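Local coordinates for NTF2-like Protein (Anabaena variabilis ATCC 29413, PDB 3DMC) that is of unknown function but adopts the NTF2-like fold of the SnoaL-like family and probably forms a dimer, at residues A[11-16]-A[113-118]; A[40-45]-A[53-58]; A[94-99]-A[107-112]; A[44-49]-A[125-130]. All blocks are in the same frame, centred on the assembly; numbering follows the deposited sequence.

Contact 1. Residues A[11-16]-A[113-118]; sequences LKVAHQ and FDVRGD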
loop_
_atom_site.group_PDB
_atom_site.type_symbol
_atom_site.label_atom_id
_atom_site.label_comp_id
_atom_site.label_asym_id
_atom_site.label_seq_id
_atom_site.Cartn_x
_atom_site.Cartn_y
_atom_site.Cartn_z
ATOM N N LEU A 11 -8.280 -13.413 6.764
ATOM C CA LEU A 11 -8.229 -13.550 5.309
ATOM C C LEU A 11 -9.619 -13.762 4.732
ATOM O O LEU A 11 -10.002 -13.135 3.738
ATOM C CB LEU A 11 -7.315 -14.689 4.863
ATOM C CG LEU A 11 -5.877 -14.383 4.468
ATOM C CD1 LEU A 11 -5.225 -15.659 3.975
ATOM C CD2 LEU A 11 -5.842 -13.298 3.365
ATOM N N LYS A 12 -10.389 -14.653 5.367
ATOM C CA LYS A 12 -11.714 -14.970 4.893
ATOM C C LYS A 12 -12.590 -13.722 4.815
ATOM O O LYS A 12 -13.173 -13.389 3.779
ATOM C CB LYS A 12 -12.376 -16.030 5.777
ATOM C CG LYS A 12 -13.700 -16.505 5.205
ATOM C CD LYS A 12 -14.142 -17.812 5.853
ATOM C CE LYS A 12 -15.554 -18.193 5.433
ATOM N NZ LYS A 12 -16.539 -17.222 5.980
ATOM N N VAL A 13 -12.651 -13.018 5.934
ATOM C CA VAL A 13 -13.499 -11.827 6.051
ATOM C C VAL A 13 -13.017 -10.735 5.092
ATOM O O VAL A 13 -13.813 -10.119 4.391
ATOM C CB VAL A 13 -13.573 -11.314 7.507
ATOM C CG1 VAL A 13 -14.246 -9.937 7.583
ATOM C CG2 VAL A 13 -14.309 -12.321 8.346
ATOM N N ALA A 14 -11.717 -10.499 5.067
ATOM C CA ALA A 14 -11.146 -9.461 4.145
ATOM C C ALA A 14 -11.500 -9.784 2.691
ATOM O O ALA A 14 -11.883 -8.890 1.902
ATOM C CB ALA A 14 -9.603 -9.321 4.306
ATOM N N HIS A 15 -11.352 -11.052 2.333
ATOM C CA HIS A 15 -11.647 -11.448 0.942
ATOM C C HIS A 15 -13.111 -11.202 0.642
ATOM O O HIS A 15 -13.470 -10.816 -0.476
ATOM C CB HIS A 15 -11.277 -12.901 0.614
ATOM C CG HIS A 15 -9.849 -13.110 0.191
ATOM N ND1 HIS A 15 -9.376 -12.755 -1.055
ATOM C CD2 HIS A 15 -8.800 -13.657 0.847
ATOM C CE1 HIS A 15 -8.092 -13.065 -1.139
ATOM N NE2 HIS A 15 -7.720 -13.619 0.002
ATOM N N GLN A 16 -13.977 -11.427 1.620
ATOM C CA GLN A 16 -15.405 -11.191 1.382
ATOM C C GLN A 16 -15.615 -9.707 1.190
ATOM O O GLN A 16 -16.322 -9.280 0.296
ATOM C CB GLN A 16 -16.291 -11.702 2.514
ATOM C CG GLN A 16 -17.774 -11.500 2.226
ATOM C CD GLN A 16 -18.228 -12.239 0.963
ATOM O OE1 GLN A 16 -18.433 -11.637 -0.105
ATOM N NE2 GLN A 16 -18.360 -13.551 1.079
ATOM N N PHE A 113 -7.264 -3.403 4.854
ATOM C CA PHE A 113 -8.395 -3.536 5.801
ATOM C C PHE A 113 -7.892 -4.079 7.146
ATOM O O PHE A 113 -7.034 -4.983 7.182
ATOM C CB PHE A 113 -9.443 -4.592 5.315
ATOM C CG PHE A 113 -10.066 -4.330 3.960
ATOM C CD1 PHE A 113 -10.155 -3.081 3.428
ATOM C CD2 PHE A 113 -10.679 -5.379 3.264
ATOM C CE1 PHE A 113 -10.756 -2.852 2.194
ATOM C CE2 PHE A 113 -11.278 -5.156 2.054
ATOM C CZ PHE A 113 -11.336 -3.878 1.517
ATOM N N ASP A 114 -8.495 -3.620 8.245
ATOM C CA ASP A 114 -8.435 -4.363 9.512
ATOM C C ASP A 114 -9.735 -5.115 9.682
ATOM O O ASP A 114 -10.818 -4.585 9.398
ATOM C CB ASP A 114 -8.259 -3.436 10.711
ATOM C CG ASP A 114 -6.850 -2.961 10.879
ATOM O OD1 ASP A 114 -6.020 -3.148 9.977
ATOM O OD2 ASP A 114 -6.547 -2.422 11.960
ATOM N N VAL A 115 -9.611 -6.325 10.195
ATOM C CA VAL A 115 -10.763 -7.189 10.493
ATOM C C VAL A 115 -10.988 -7.341 11.981
ATOM O O VAL A 115 -10.055 -7.534 12.778
ATOM C CB VAL A 115 -10.584 -8.582 9.867
ATOM C CG1 VAL A 115 -11.701 -9.551 10.296
ATOM C CG2 VAL A 115 -10.544 -8.485 8.345
ATOM N N ARG A 116 -12.262 -7.249 12.323
ATOM C CA ARG A 116 -12.756 -7.509 13.678
ATOM C C ARG A 116 -13.983 -8.415 13.627
ATOM O O ARG A 116 -15.091 -7.987 13.268
ATOM C CB ARG A 116 -13.064 -6.210 14.414
ATOM C CG ARG A 116 -13.359 -6.424 15.909
ATOM C CD ARG A 116 -14.104 -5.238 16.544
ATOM N NE ARG A 116 -13.281 -4.044 16.485
ATOM C CZ ARG A 116 -13.733 -2.821 16.231
ATOM N NH1 ARG A 116 -15.017 -2.602 16.033
ATOM N NH2 ARG A 116 -12.876 -1.820 16.172
ATOM N N GLY A 117 -13.763 -9.667 13.988
ATOM C CA GLY A 117 -14.834 -10.671 13.932
ATOM C C GLY A 117 -15.244 -10.924 12.503
ATOM O O GLY A 117 -14.417 -11.238 11.653
ATOM N N ASP A 118 -16.522 -10.732 12.247
ATOM C CA ASP A 118 -17.108 -11.014 10.940
ATOM C C ASP A 118 -17.216 -9.729 10.149
ATOM O O ASP A 118 -17.850 -9.669 9.102
ATOM C CB ASP A 118 -18.456 -11.740 11.053
ATOM C CG ASP A 118 -19.518 -10.931 11.762
ATOM O OD1 ASP A 118 -19.172 -10.093 12.635
ATOM O OD2 ASP A 118 -20.706 -11.149 11.458
#

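Contact 2. Residues A[40-45]-A[53-58]; sequences DFTFWF and LNVGKE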
loop_
_atom_site.group_PDB
_atom_site.type_symbol
_atom_site.label_atom_id
_atom_site.label_comp_id
_atom_site.label_asym_id
_atom_site.label_seq_id
_atom_site.Cartn_x
_atom_site.Cartn_y
_atom_site.Cartn_z
ATOM N N ASP A 40 -17.749 1.661 14.328
ATOM C CA ASP A 40 -16.625 2.572 14.610
ATOM C C ASP A 40 -15.645 2.587 13.433
ATOM O O ASP A 40 -14.499 2.983 13.566
ATOM C CB ASP A 40 -15.887 2.239 15.915
ATOM C CG ASP A 40 -15.243 0.867 15.917
ATOM O OD1 ASP A 40 -15.629 -0.003 15.092
ATOM O OD2 ASP A 40 -14.367 0.628 16.776
ATOM N N PHE A 41 -16.154 2.163 12.289
ATOM C CA PHE A 41 -15.354 2.103 11.048
ATOM C C PHE A 41 -14.639 3.432 10.778
ATOM O O PHE A 41 -15.252 4.495 10.856
ATOM C CB PHE A 41 -16.259 1.777 9.855
ATOM C CG PHE A 41 -15.530 1.728 8.537
ATOM C CD1 PHE A 41 -14.753 0.635 8.211
ATOM C CD2 PHE A 41 -15.632 2.781 7.614
ATOM C CE1 PHE A 41 -14.077 0.582 6.963
ATOM C CE2 PHE A 41 -14.970 2.727 6.363
ATOM C CZ PHE A 41 -14.186 1.617 6.063
ATOM N N THR A 42 -13.345 3.363 10.450
ATOM C CA THR A 42 -12.613 4.568 10.002
ATOM C C THR A 42 -11.929 4.268 8.696
ATOM O O THR A 42 -11.691 3.109 8.351
ATOM C CB THR A 42 -11.524 5.016 10.974
ATOM O OG1 THR A 42 -10.408 4.105 10.907
ATOM C CG2 THR A 42 -12.048 5.136 12.391
ATOM N N PHE A 43 -11.681 5.311 7.941
ATOM C CA PHE A 43 -10.987 5.122 6.649
ATOM C C PHE A 43 -10.082 6.299 6.412
ATOM O O PHE A 43 -10.401 7.438 6.741
ATOM C CB PHE A 43 -11.931 4.897 5.457
ATOM C CG PHE A 43 -12.899 6.039 5.168
ATOM C CD1 PHE A 43 -14.040 6.224 5.941
ATOM C CD2 PHE A 43 -12.704 6.891 4.111
ATOM C CE1 PHE A 43 -14.925 7.253 5.658
ATOM C CE2 PHE A 43 -13.585 7.920 3.843
ATOM C CZ PHE A 43 -14.699 8.086 4.625
ATOM N N TRP A 44 -8.935 5.991 5.843
ATOM C CA TRP A 44 -7.923 7.011 5.513
ATOM C C TRP A 44 -7.771 7.078 3.984
ATOM O O TRP A 44 -7.660 6.054 3.313
ATOM C CB TRP A 44 -6.571 6.631 6.136
ATOM C CG TRP A 44 -5.926 7.657 6.992
ATOM C CD1 TRP A 44 -5.939 7.701 8.356
ATOM C CD2 TRP A 44 -5.131 8.772 6.564
ATOM N NE1 TRP A 44 -5.230 8.776 8.795
ATOM C CE2 TRP A 44 -4.721 9.457 7.721
ATOM C CE3 TRP A 44 -4.754 9.273 5.323
ATOM C CZ2 TRP A 44 -3.934 10.608 7.672
ATOM C CZ3 TRP A 44 -3.958 10.427 5.275
ATOM C CH2 TRP A 44 -3.577 11.087 6.452
ATOM N N PHE A 45 -7.754 8.296 3.462
ATOM C CA PHE A 45 -7.644 8.540 2.024
ATOM C C PHE A 45 -6.629 9.680 1.743
ATOM O O PHE A 45 -6.442 10.563 2.543
ATOM C CB PHE A 45 -9.050 8.805 1.460
ATOM C CG PHE A 45 -9.118 8.911 -0.036
ATOM C CD1 PHE A 45 -9.257 7.780 -0.822
ATOM C CD2 PHE A 45 -9.077 10.155 -0.658
ATOM C CE1 PHE A 45 -9.343 7.887 -2.207
ATOM C CE2 PHE A 45 -9.154 10.261 -2.033
ATOM C CZ PHE A 45 -9.291 9.131 -2.807
ATOM N N LEU A 53 -8.090 11.065 8.075
ATOM C CA LEU A 53 -8.901 10.136 8.848
ATOM C C LEU A 53 -10.367 10.551 8.799
ATOM O O LEU A 53 -10.727 11.711 9.055
ATOM C CB LEU A 53 -8.426 10.068 10.307
ATOM C CG LEU A 53 -9.220 9.061 11.143
ATOM C CD1 LEU A 53 -8.747 7.651 10.883
ATOM C CD2 LEU A 53 -9.116 9.449 12.624
ATOM N N ASN A 54 -11.196 9.582 8.442
ATOM C CA ASN A 54 -12.646 9.761 8.350
ATOM C C ASN A 54 -13.309 8.772 9.254
ATOM O O ASN A 54 -12.926 7.624 9.281
ATOM C CB ASN A 54 -13.108 9.511 6.915
ATOM C CG ASN A 54 -12.546 10.524 5.937
ATOM O OD1 ASN A 54 -13.171 11.526 5.656
ATOM N ND2 ASN A 54 -11.361 10.249 5.407
ATOM N N VAL A 55 -14.322 9.220 10.000
ATOM C CA VAL A 55 -14.899 8.369 11.039
ATOM C C VAL A 55 -16.360 8.077 10.775
ATOM O O VAL A 55 -17.140 8.967 10.457
ATOM C CB VAL A 55 -14.727 9.046 12.437
ATOM C CG1 VAL A 55 -15.426 8.244 13.538
ATOM C CG2 VAL A 55 -13.247 9.238 12.746
ATOM N N GLY A 56 -16.707 6.803 10.891
ATOM C CA GLY A 56 -18.099 6.349 10.798
ATOM C C GLY A 56 -18.688 5.978 9.460
ATOM O O GLY A 56 -18.193 6.363 8.395
ATOM N N LYS A 57 -19.797 5.238 9.534
ATOM C CA LYS A 57 -20.425 4.620 8.349
ATOM C C LYS A 57 -21.245 5.574 7.482
ATOM O O LYS A 57 -21.390 5.361 6.292
ATOM C CB LYS A 57 -21.270 3.400 8.731
ATOM C CG LYS A 57 -20.428 2.240 9.247
ATOM C CD LYS A 57 -21.267 1.062 9.687
ATOM C CE LYS A 57 -22.009 0.438 8.546
ATOM N NZ LYS A 57 -22.590 -0.900 8.901
ATOM N N GLU A 58 -21.757 6.634 8.084
ATOM C CA GLU A 58 -22.459 7.673 7.307
ATOM C C GLU A 58 -21.460 8.332 6.369
ATOM O O GLU A 58 -21.721 8.550 5.192
ATOM C CB GLU A 58 -23.049 8.757 8.198
ATOM C CG GLU A 58 -24.115 8.260 9.162
#

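Contact 3. Residues A[94-99]-A[107-112]; sequences FRDEGL and NRVAVS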
loop_
_atom_site.group_PDB
_atom_site.type_symbol
_atom_site.label_atom_id
_atom_site.label_comp_id
_atom_site.label_asym_id
_atom_site.label_seq_id
_atom_site.Cartn_x
_atom_site.Cartn_y
_atom_site.Cartn_z
ATOM N N PHE A 94 -3.599 -4.053 -6.165
ATOM C CA PHE A 94 -4.358 -4.266 -7.407
ATOM C C PHE A 94 -4.162 -3.177 -8.480
ATOM O O PHE A 94 -3.579 -2.111 -8.241
ATOM C CB PHE A 94 -5.847 -4.544 -7.122
ATOM C CG PHE A 94 -6.602 -3.369 -6.555
ATOM C CD1 PHE A 94 -6.699 -3.157 -5.184
ATOM C CD2 PHE A 94 -7.234 -2.470 -7.402
ATOM C CE1 PHE A 94 -7.399 -2.077 -4.690
ATOM C CE2 PHE A 94 -7.921 -1.395 -6.907
ATOM C CZ PHE A 94 -8.009 -1.190 -5.546
ATOM N N ARG A 95 -4.649 -3.496 -9.678
ATOM C CA ARG A 95 -4.627 -2.571 -10.835
ATOM C C ARG A 95 -6.060 -2.372 -11.257
ATOM O O ARG A 95 -6.842 -3.342 -11.269
ATOM C CB ARG A 95 -3.778 -3.143 -12.005
ATOM C CG ARG A 95 -2.273 -3.265 -11.717
ATOM C CD ARG A 95 -1.510 -4.171 -12.676
ATOM N NE ARG A 95 -1.722 -3.699 -14.056
ATOM C CZ ARG A 95 -2.570 -4.262 -14.924
ATOM N NH1 ARG A 95 -3.281 -5.330 -14.577
ATOM N NH2 ARG A 95 -2.711 -3.753 -16.153
ATOM N N ASP A 96 -6.433 -1.114 -11.523
ATOM C CA ASP A 96 -7.802 -0.819 -11.881
ATOM C C ASP A 96 -7.899 0.148 -13.048
ATOM O O ASP A 96 -6.911 0.779 -13.491
ATOM C CB ASP A 96 -8.648 -0.406 -10.664
ATOM C CG ASP A 96 -8.263 0.939 -10.051
ATOM O OD1 ASP A 96 -7.320 1.603 -10.535
ATOM O OD2 ASP A 96 -8.945 1.306 -9.050
ATOM N N GLU A 97 -9.103 0.193 -13.569
ATOM C CA GLU A 97 -9.425 1.125 -14.650
ATOM C C GLU A 97 -10.897 1.349 -14.850
ATOM O O GLU A 97 -11.727 0.473 -14.608
ATOM C CB GLU A 97 -8.822 0.661 -15.952
ATOM C CG GLU A 97 -9.381 -0.612 -16.457
ATOM C CD GLU A 97 -8.757 -0.996 -17.792
ATOM O OE1 GLU A 97 -7.849 -0.261 -18.257
ATOM O OE2 GLU A 97 -9.180 -2.016 -18.371
ATOM N N GLY A 98 -11.173 2.559 -15.304
ATOM C CA GLY A 98 -12.546 2.988 -15.667
ATOM C C GLY A 98 -12.592 4.371 -16.264
ATOM O O GLY A 98 -11.622 5.108 -16.215
ATOM N N LEU A 99 -13.734 4.685 -16.866
ATOM C CA LEU A 99 -13.959 6.010 -17.438
ATOM C C LEU A 99 -14.448 6.986 -16.404
ATOM O O LEU A 99 -15.527 6.853 -15.822
ATOM C CB LEU A 99 -14.921 5.972 -18.638
ATOM C CG LEU A 99 -14.461 5.146 -19.841
ATOM C CD1 LEU A 99 -15.471 5.286 -20.967
ATOM C CD2 LEU A 99 -13.091 5.541 -20.336
ATOM N N ASN A 107 -5.024 2.960 -12.675
ATOM C CA ASN A 107 -4.147 3.101 -11.509
ATOM C C ASN A 107 -3.655 1.795 -10.905
ATOM O O ASN A 107 -4.098 0.684 -11.242
ATOM C CB ASN A 107 -4.844 3.955 -10.445
ATOM C CG ASN A 107 -3.924 4.954 -9.779
ATOM O OD1 ASN A 107 -2.692 4.930 -9.948
ATOM N ND2 ASN A 107 -4.529 5.858 -8.975
ATOM N N ARG A 108 -2.688 1.965 -10.033
ATOM C CA ARG A 108 -2.242 0.948 -9.122
ATOM C C ARG A 108 -2.656 1.441 -7.746
ATOM O O ARG A 108 -2.570 2.635 -7.443
ATOM C CB ARG A 108 -0.725 0.701 -9.187
ATOM C CG ARG A 108 -0.251 -0.028 -10.441
ATOM C CD ARG A 108 1.180 -0.430 -10.397
ATOM N NE ARG A 108 1.429 -1.456 -11.416
ATOM C CZ ARG A 108 2.227 -2.502 -11.243
ATOM N NH1 ARG A 108 2.858 -2.692 -10.089
ATOM N NH2 ARG A 108 2.399 -3.357 -12.232
ATOM N N VAL A 109 -3.199 0.511 -6.971
ATOM C CA VAL A 109 -3.759 0.828 -5.663
ATOM C C VAL A 109 -3.415 -0.249 -4.669
ATOM O O VAL A 109 -3.342 -1.419 -4.983
ATOM C CB VAL A 109 -5.297 0.980 -5.725
ATOM C CG1 VAL A 109 -5.846 1.575 -4.401
ATOM C CG2 VAL A 109 -5.722 1.831 -6.935
ATOM N N ALA A 110 -3.224 0.183 -3.431
ATOM C CA ALA A 110 -3.209 -0.733 -2.323
ATOM C C ALA A 110 -4.283 -0.293 -1.344
ATOM O O ALA A 110 -4.335 0.840 -0.931
ATOM C CB ALA A 110 -1.853 -0.767 -1.640
ATOM N N VAL A 111 -5.181 -1.206 -1.032
ATOM C CA VAL A 111 -6.120 -0.980 0.060
ATOM C C VAL A 111 -5.891 -2.011 1.148
ATOM O O VAL A 111 -5.753 -3.213 0.903
ATOM C CB VAL A 111 -7.606 -0.963 -0.370
ATOM C CG1 VAL A 111 -7.839 0.094 -1.483
ATOM C CG2 VAL A 111 -8.099 -2.360 -0.770
ATOM N N SER A 112 -5.877 -1.483 2.358
ATOM C CA SER A 112 -5.585 -2.214 3.566
ATOM C C SER A 112 -6.838 -2.214 4.446
ATOM O O SER A 112 -7.434 -1.169 4.658
ATOM C CB SER A 112 -4.412 -1.527 4.287
ATOM O OG SER A 112 -4.035 -2.223 5.450
#

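Contact 4. Residues A[44-49]-A[125-130]; sequences WFPMGE and EYFGSD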
loop_
_atom_site.group_PDB
_atom_site.type_symbol
_atom_site.label_atom_id
_atom_site.label_comp_id
_atom_site.label_asym_id
_atom_site.label_seq_id
_atom_site.Cartn_x
_atom_site.Cartn_y
_atom_site.Cartn_z
ATOM N N TRP A 44 -8.935 5.991 5.843
ATOM C CA TRP A 44 -7.923 7.011 5.513
ATOM C C TRP A 44 -7.771 7.078 3.984
ATOM O O TRP A 44 -7.660 6.054 3.313
ATOM C CB TRP A 44 -6.571 6.631 6.136
ATOM C CG TRP A 44 -5.926 7.657 6.992
ATOM C CD1 TRP A 44 -5.939 7.701 8.356
ATOM C CD2 TRP A 44 -5.131 8.772 6.564
ATOM N NE1 TRP A 44 -5.230 8.776 8.795
ATOM C CE2 TRP A 44 -4.721 9.457 7.721
ATOM C CE3 TRP A 44 -4.754 9.273 5.323
ATOM C CZ2 TRP A 44 -3.934 10.608 7.672
ATOM C CZ3 TRP A 44 -3.958 10.427 5.275
ATOM C CH2 TRP A 44 -3.577 11.087 6.452
ATOM N N PHE A 45 -7.754 8.296 3.462
ATOM C CA PHE A 45 -7.644 8.540 2.024
ATOM C C PHE A 45 -6.629 9.680 1.743
ATOM O O PHE A 45 -6.442 10.563 2.543
ATOM C CB PHE A 45 -9.050 8.805 1.460
ATOM C CG PHE A 45 -9.118 8.911 -0.036
ATOM C CD1 PHE A 45 -9.257 7.780 -0.822
ATOM C CD2 PHE A 45 -9.077 10.155 -0.658
ATOM C CE1 PHE A 45 -9.343 7.887 -2.207
ATOM C CE2 PHE A 45 -9.154 10.261 -2.033
ATOM C CZ PHE A 45 -9.291 9.131 -2.807
ATOM N N PRO A 46 -5.923 9.626 0.599
ATOM C CA PRO A 46 -4.751 10.487 0.517
ATOM C C PRO A 46 -4.963 11.961 0.293
ATOM O O PRO A 46 -4.120 12.758 0.687
ATOM C CB PRO A 46 -3.972 9.898 -0.676
ATOM C CG PRO A 46 -4.460 8.485 -0.772
ATOM C CD PRO A 46 -5.899 8.563 -0.417
HETATM N N MSE A 47 -6.064 12.308 -0.358
HETATM C CA MSE A 47 -6.272 13.685 -0.826
HETATM C C MSE A 47 -7.719 14.067 -1.003
HETATM O O MSE A 47 -8.624 13.243 -1.065
HETATM C CB MSE A 47 -5.513 13.943 -2.151
HETATM C CG MSE A 47 -6.058 13.223 -3.344
HETATM SE SE MSE A 47 -5.006 13.642 -4.975
HETATM C CE MSE A 47 -6.296 14.608 -6.066
ATOM N N GLY A 48 -7.882 15.365 -1.110
ATOM C CA GLY A 48 -9.129 15.987 -1.480
ATOM C C GLY A 48 -10.047 16.091 -0.308
ATOM O O GLY A 48 -9.602 16.161 0.831
ATOM N N GLU A 49 -11.327 16.098 -0.627
ATOM C CA GLU A 49 -12.376 16.312 0.382
ATOM C C GLU A 49 -12.266 15.324 1.514
ATOM O O GLU A 49 -12.536 15.656 2.660
ATOM C CB GLU A 49 -13.774 16.182 -0.236
ATOM C CG GLU A 49 -14.902 16.089 0.818
ATOM C CD GLU A 49 -16.256 15.828 0.168
ATOM O OE1 GLU A 49 -16.285 15.602 -1.069
ATOM O OE2 GLU A 49 -17.286 15.846 0.885
ATOM N N GLU A 125 -6.321 3.562 1.994
ATOM C CA GLU A 125 -6.026 3.577 0.563
ATOM C C GLU A 125 -4.755 4.332 0.218
ATOM O O GLU A 125 -4.487 5.442 0.703
ATOM C CB GLU A 125 -7.220 4.120 -0.239
ATOM C CG GLU A 125 -6.952 4.031 -1.746
ATOM C CD GLU A 125 -8.143 4.302 -2.642
ATOM O OE1 GLU A 125 -9.304 4.158 -2.203
ATOM O OE2 GLU A 125 -7.885 4.650 -3.821
ATOM N N TYR A 126 -3.967 3.679 -0.642
ATOM C CA TYR A 126 -2.681 4.216 -1.131
ATOM C C TYR A 126 -2.638 4.162 -2.668
ATOM O O TYR A 126 -3.104 3.185 -3.275
ATOM C CB TYR A 126 -1.504 3.391 -0.597
ATOM C CG TYR A 126 -1.423 3.197 0.904
ATOM C CD1 TYR A 126 -2.204 2.230 1.570
ATOM C CD2 TYR A 126 -0.550 3.977 1.676
ATOM C CE1 TYR A 126 -2.089 2.029 2.936
ATOM C CE2 TYR A 126 -0.460 3.796 3.077
ATOM C CZ TYR A 126 -1.251 2.819 3.698
ATOM O OH TYR A 126 -1.148 2.628 5.071
ATOM N N PHE A 127 -2.088 5.211 -3.278
ATOM C CA PHE A 127 -1.966 5.329 -4.753
ATOM C C PHE A 127 -0.571 4.878 -5.194
ATOM O O PHE A 127 0.427 5.353 -4.651
ATOM C CB PHE A 127 -2.126 6.796 -5.235
ATOM C CG PHE A 127 -3.420 7.487 -4.839
ATOM C CD1 PHE A 127 -4.551 6.767 -4.512
ATOM C CD2 PHE A 127 -3.508 8.865 -4.891
ATOM C CE1 PHE A 127 -5.767 7.427 -4.188
ATOM C CE2 PHE A 127 -4.694 9.535 -4.584
ATOM C CZ PHE A 127 -5.824 8.819 -4.230
ATOM N N GLY A 128 -0.511 4.012 -6.220
ATOM C CA GLY A 128 0.741 3.443 -6.722
ATOM C C GLY A 128 1.149 3.884 -8.110
ATOM O O GLY A 128 2.220 3.533 -8.572
ATOM N N SER A 129 0.268 4.619 -8.790
ATOM C CA SER A 129 0.592 5.209 -10.081
ATOM C C SER A 129 0.015 6.627 -10.191
ATOM O O SER A 129 -0.333 7.267 -9.184
ATOM C CB SER A 129 0.105 4.303 -11.219
ATOM O OG SER A 129 0.658 4.637 -12.499
ATOM N N ASP A 130 -0.188 7.054 -11.425
ATOM C CA ASP A 130 -0.488 8.458 -11.762
ATOM C C ASP A 130 -1.883 8.661 -12.350
ATOM O O ASP A 130 -2.212 9.731 -12.839
ATOM C CB ASP A 130 0.535 9.042 -12.732
ATOM C CG ASP A 130 0.556 8.348 -14.054
ATOM O OD1 ASP A 130 -0.261 7.418 -14.247
ATOM O OD2 ASP A 130 1.393 8.758 -14.896
#

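Contact 1. Residues A[11-16]-A[113-118]
Val13 and Val115 meet through their CG1 methyls, 3.7 Å apart, where helix 9-27 lies against strand 103-116 in the alpha-beta cone of the NTF2-like fold. The two valines approach at a slant. In Val13, CG1 lies anti to the backbone N (chi1 170°), which sends this methyl toward Val115 while CG2 turns to the loop at the end of the strand and rests 3.5 Å from Gly117 O. Ala14, one residue on, fills the next place along the strand: its CB sits 4.2 Å from Val115 CG2 and equally far from Phe113 CD2. Only apolar and van der Waals contacts join helix and strand here, and the helix runs across the strand at 123°. Were Val13 cut back to an alanine, a gap would probably open beside Val115 CG1 and the Gly117-Asp118 turn lose its methyl backing. Further out, Val13 also packs on Met36, and Asn9 ND2 hydrogen-bonds to Gly117 O, tying the start of the helix to the same turn. The opposite face of the strand is polar: Asp114 forms salt bridges with Arg124 and with Arg82 of the second subunit, and Arg116 with Asp40. On the helix side, the ring of Phe113 also meets that of Phe92, and its edge faces the helix backbone, with CE2 3.8 Å from Ala14 O.

Contact 2. Residues A[40-45]-A[53-58]
Phe43 and Asn54 stack face to face across the antiparallel hairpin of strands 41-45 and 52-55, the ring and amide planes only 12° apart. Asn54 CB lies over the ring, offset toward the rim, 3.2 Å from the centroid, a close CH-pi contact. Phe43 has CG between its own N and carbonyl carbon (chi1 61°), which lays the ring across Asn54. The amide is fixed in rotation by ND2, which donates to Phe50 O and Phe43 O, and by OD1, which accepts from Arg59 NE. On the other side of the sheet Leu53 crosses Trp44 at about a right angle, its CD1 3.8 Å from Trp44 CD1 and also touching Thr42 CB. That indole also makes a cation-pi contact with Arg108 of the second subunit. Gly56, at the N-cap of helix 57-69, closes the ladder with a 2.7 Å bond from its N to Phe41 O. Phe43 O accepts twice, from Asn54 N at 2.8 Å and from Asn54 ND2 at 3.3 Å, the latter above the carbonyl plane.

Contact 3. Residues A[94-99]-A[107-112]
Two pairs of backbone hydrogen bonds join Phe94 to Val109 and Asp96 to Asn107 in the antiparallel hairpin of strands 89-100 and 103-116, within the curved sheet of the NTF2-like fold. The straightest runs from Phe94 N to Val109 O, 2.9 Å long with 176° at the hydrogen. Between these pairs, Arg95 and Arg108 run side by side on one face, their guanidinium planes 69° apart. Their like charges are probably eased by a shared acceptor, since Arg95 NE and Arg108 NE both donate to Asn134 O; Arg95 NH1 also donates to Ser79 OG. Across the sheet, Asp96 lies alongside Asn107, with OD1 3.4 Å from Asn107 CB and OD2 3.9 Å from Val109 CG2. A bound acetate, probably from the crystallisation liquor, sits beside the Asp96 carboxylate and may mark a pocket on this face. A chi1 of 68° folds the Phe94 ring toward its cross-strand neighbour. Val109 CB thus lies over one face of that ring, 3.5 Å from Phe94 CZ.

Contact 4. Residues A[44-49]-A[125-130]
Pro46 CG sits squarely over the Phe127 ring, 3.8 Å from its centroid, a CH-pi contact at the dense centre. Phe45 adds an offset edge-to-face pair: the Phe127 edge points at the Phe45 face, the planes stand at 78°, and Phe45 CZ lies 3.8 Å from Phe127 CZ. Here strand 41-45 runs parallel to strand 119-127 in the mixed sheet of the NTF2-like fold, and Glu125 N donates to Trp44 O at 3.1 Å just before the first strand ends. The Glu125 side chain runs beside Phe45, its OE1 at the ring edge 3.7 Å from Phe45 CE1; the same oxygen is hydrogen-bonded to Tyr123 OH, and a bound acetate lies close by. With Phe127 trimmed to an alanine, Pro46 CG would probably lose its aromatic platform and Phe45 the ring edge set against it. The exposed side is looser. There selenomethionine Met47 merely skirts the Phe127 edge, CG and SE each 4.1 Å from Phe127 CE2.

From the N terminus, helix 9-27 supplies the first half of contact 1, which closes only when strand 103-116 returns to it, so the loop it closes encloses both hairpins. Contact 2 is the first of these, complete within a few residues; contact 3 follows in series as the second. Contact 4 starts from the same strand as contact 2, sharing Trp44 and Phe45, but closes late, on strand 119-127; its loop encloses contact 3 and crosses that of contact 1. All four reach one mixed sheet. Contacts 3 and 4 adjoin through backbone pairing of Arg108 with Gly128 and Ala110 with Tyr126, whereas the Arg116-Asp40 salt bridge connects contacts 1 and 2.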